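PDB 5KHL: hemin ABC transporter, periplasmic hemin-binding protein HutB from Vibrio cholerae, which probably binds heme in the periplasm and hands it to an ABC transporter of the inner membrane for import into the cell. Local coordinates for residues Pro107-Arg113 against Gly252-Leu256. Numbering follows the deposited sequence.
Sequences PQGLLTR and GGLGL
Apolar packing joins the first turn of helix 107-120 to the loop 252-256 through two side-chain pairs, Pro-107 with Leu-254 and Leu-110 with Leu-256. In the first, CD2 of Leu-254 lies 3.5 Å from Pro-107 CA and 4.0 Å from Pro-107 CG, so one methyl meets both the backbone and the ring of the proline. Leu-254 has its CG anti to the backbone N (chi1 -172°), which carries this branch along to the helix start; Val-171, Thr-174 and Ile-175 of helix 171-178 also touch its side chain. In the second, Leu-110 CD1 makes a looser contact with Leu-256 CD2. Val-134 of helix 125-143 touches both Leu-110 and Leu-256.

Leu-110 also lies against polar backbone in van der Waals contact: Leu-110 CB sits 3.3 Å from Leu-254 O, and Leu-110 CD2 is 4.0 Å from Gly-255 C.

The polar part centres on the guanidinium of Arg-113, whose chain bends at chi2 (149°) and chi3 (56°) to bring the group beside the loop. As modelled, the group lies between Gly-252 O and Gly-253 N, each 3.8 Å above one face, and Leu-110 CA over the opposite face, all offset toward its rim. The modelled separation of NH2 from Leu-254 O is too short to be trusted as a bond. A water accepts from Arg-113 NH1 at 2.9 Å and, weakly, from Leu-254 N, bridging the segments.

In the loop, a cis peptide precedes Gly-253, and Gly-255 is the N-cap of helix 256-269; the next residue, Leu-256, gives its backbone N-H to Glu-28 OE2. This buried contact packs a helix that follows strand 97-100 of the parallel sheet against the entry to the C-terminal helix, within the two-lobed fold of periplasmic binding proteins of the iron-siderophore and vitamin B12 family.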
loop_
_atom_site.group_PDB
_atom_site.type_symbol
_atom_site.label_atom_id
_atom_site.label_comp_id
_atom_site.label_asym_id
_atom_site.label_seq_id
_atom_site.Cartn_x
_atom_site.Cartn_y
_atom_site.Cartn_z
ATOM N N PRO A 107 -3.906 2.517 10.428
ATOM C CA PRO A 107 -3.296 3.834 10.622
ATOM C C PRO A 107 -2.208 3.866 11.706
ATOM O O PRO A 107 -1.203 4.556 11.538
ATOM C CB PRO A 107 -4.487 4.702 11.021
ATOM C CG PRO A 107 -5.660 4.027 10.385
ATOM C CD PRO A 107 -5.381 2.570 10.451
ATOM N N GLN A 108 -2.376 3.141 12.803
ATOM C CA GLN A 108 -1.340 3.197 13.840
ATOM C C GLN A 108 -0.078 2.507 13.332
ATOM O O GLN A 108 1.031 2.837 13.756
ATOM C CB GLN A 108 -1.813 2.581 15.166
ATOM C CG GLN A 108 -2.396 1.185 15.090
ATOM C CD GLN A 108 -3.897 1.158 14.775
ATOM O OE1 GLN A 108 -4.428 2.000 14.027
ATOM N NE2 GLN A 108 -4.586 0.170 15.339
ATOM N N GLY A 109 -0.260 1.562 12.409
ATOM C CA GLY A 109 0.860 0.893 11.793
ATOM C C GLY A 109 1.719 1.933 11.091
ATOM O O GLY A 109 2.936 1.921 11.231
ATOM N N LEU A 110 1.078 2.850 10.366
ATOM C CA LEU A 110 1.772 3.954 9.713
ATOM C C LEU A 110 2.514 4.852 10.704
ATOM O O LEU A 110 3.667 5.201 10.477
ATOM C CB LEU A 110 0.777 4.780 8.887
ATOM C CG LEU A 110 1.283 6.074 8.249
ATOM C CD1 LEU A 110 2.595 5.834 7.481
ATOM C CD2 LEU A 110 0.226 6.660 7.311
ATOM N N LEU A 111 1.857 5.221 11.796
ATOM C CA LEU A 111 2.483 6.083 12.787
ATOM C C LEU A 111 3.684 5.383 13.416
ATOM O O LEU A 111 4.712 6.005 13.657
ATOM C CB LEU A 111 1.483 6.501 13.877
ATOM C CG LEU A 111 0.250 7.311 13.473
ATOM C CD1 LEU A 111 -0.695 7.432 14.654
ATOM C CD2 LEU A 111 0.613 8.683 12.956
ATOM N N THR A 112 3.551 4.088 13.676
ATOM C CA THR A 112 4.652 3.268 14.194
ATOM C C THR A 112 5.814 3.153 13.184
ATOM O O THR A 112 7.002 3.237 13.548
ATOM C CB THR A 112 4.142 1.839 14.557
ATOM O OG1 THR A 112 3.101 1.931 15.538
ATOM C CG2 THR A 112 5.257 0.972 15.096
ATOM N N ARG A 113 5.460 2.957 11.918
ATOM C CA ARG A 113 6.439 2.872 10.842
ATOM C C ARG A 113 7.257 4.158 10.748
ATOM O O ARG A 113 8.479 4.120 10.577
ATOM C CB ARG A 113 5.735 2.571 9.510
ATOM C CG ARG A 113 6.614 1.860 8.466
ATOM C CD ARG A 113 5.785 0.929 7.553
ATOM N NE ARG A 113 4.715 1.659 6.910
ATOM C CZ ARG A 113 3.424 1.458 7.115
ATOM N NH1 ARG A 113 2.998 0.504 7.931
ATOM N NH2 ARG A 113 2.559 2.218 6.479
ATOM N N GLY A 252 2.793 -2.528 1.689
ATOM C CA GLY A 252 3.691 -2.167 2.765
ATOM C C GLY A 252 3.329 -1.868 4.226
ATOM O O GLY A 252 4.256 -1.920 5.035
ATOM N N GLY A 253 2.097 -1.526 4.626
ATOM C CA GLY A 253 0.908 -1.321 3.825
ATOM C C GLY A 253 0.273 0.075 3.820
ATOM O O GLY A 253 0.322 0.729 2.778
ATOM N N LEU A 254 -0.344 0.545 4.913
ATOM C CA LEU A 254 -1.003 1.878 4.853
ATOM C C LEU A 254 0.004 3.006 4.973
ATOM O O LEU A 254 0.685 3.142 5.979
ATOM C CB LEU A 254 -2.083 2.064 5.922
ATOM C CG LEU A 254 -2.924 3.364 5.767
ATOM C CD1 LEU A 254 -4.085 3.221 4.773
ATOM C CD2 LEU A 254 -3.441 3.914 7.108
ATOM N N GLY A 255 0.090 3.829 3.941
ATOM C CA GLY A 255 1.131 4.837 3.884
ATOM C C GLY A 255 0.664 6.198 3.408
ATOM O O GLY A 255 -0.535 6.486 3.403
ATOM N N LEU A 256 1.624 7.033 3.008
ATOM C CA LEU A 256 1.339 8.404 2.612
ATOM C C LEU A 256 0.568 8.447 1.300
ATOM O O LEU A 256 -0.385 9.229 1.145
ATOM C CB LEU A 256 2.631 9.200 2.493
ATOM C CG LEU A 256 3.531 9.153 3.732
ATOM C CD1 LEU A 256 4.712 10.092 3.554
ATOM C CD2 LEU A 256 2.754 9.500 5.010
HETATM O O HOH W 1 0.102 0.413 8.364
#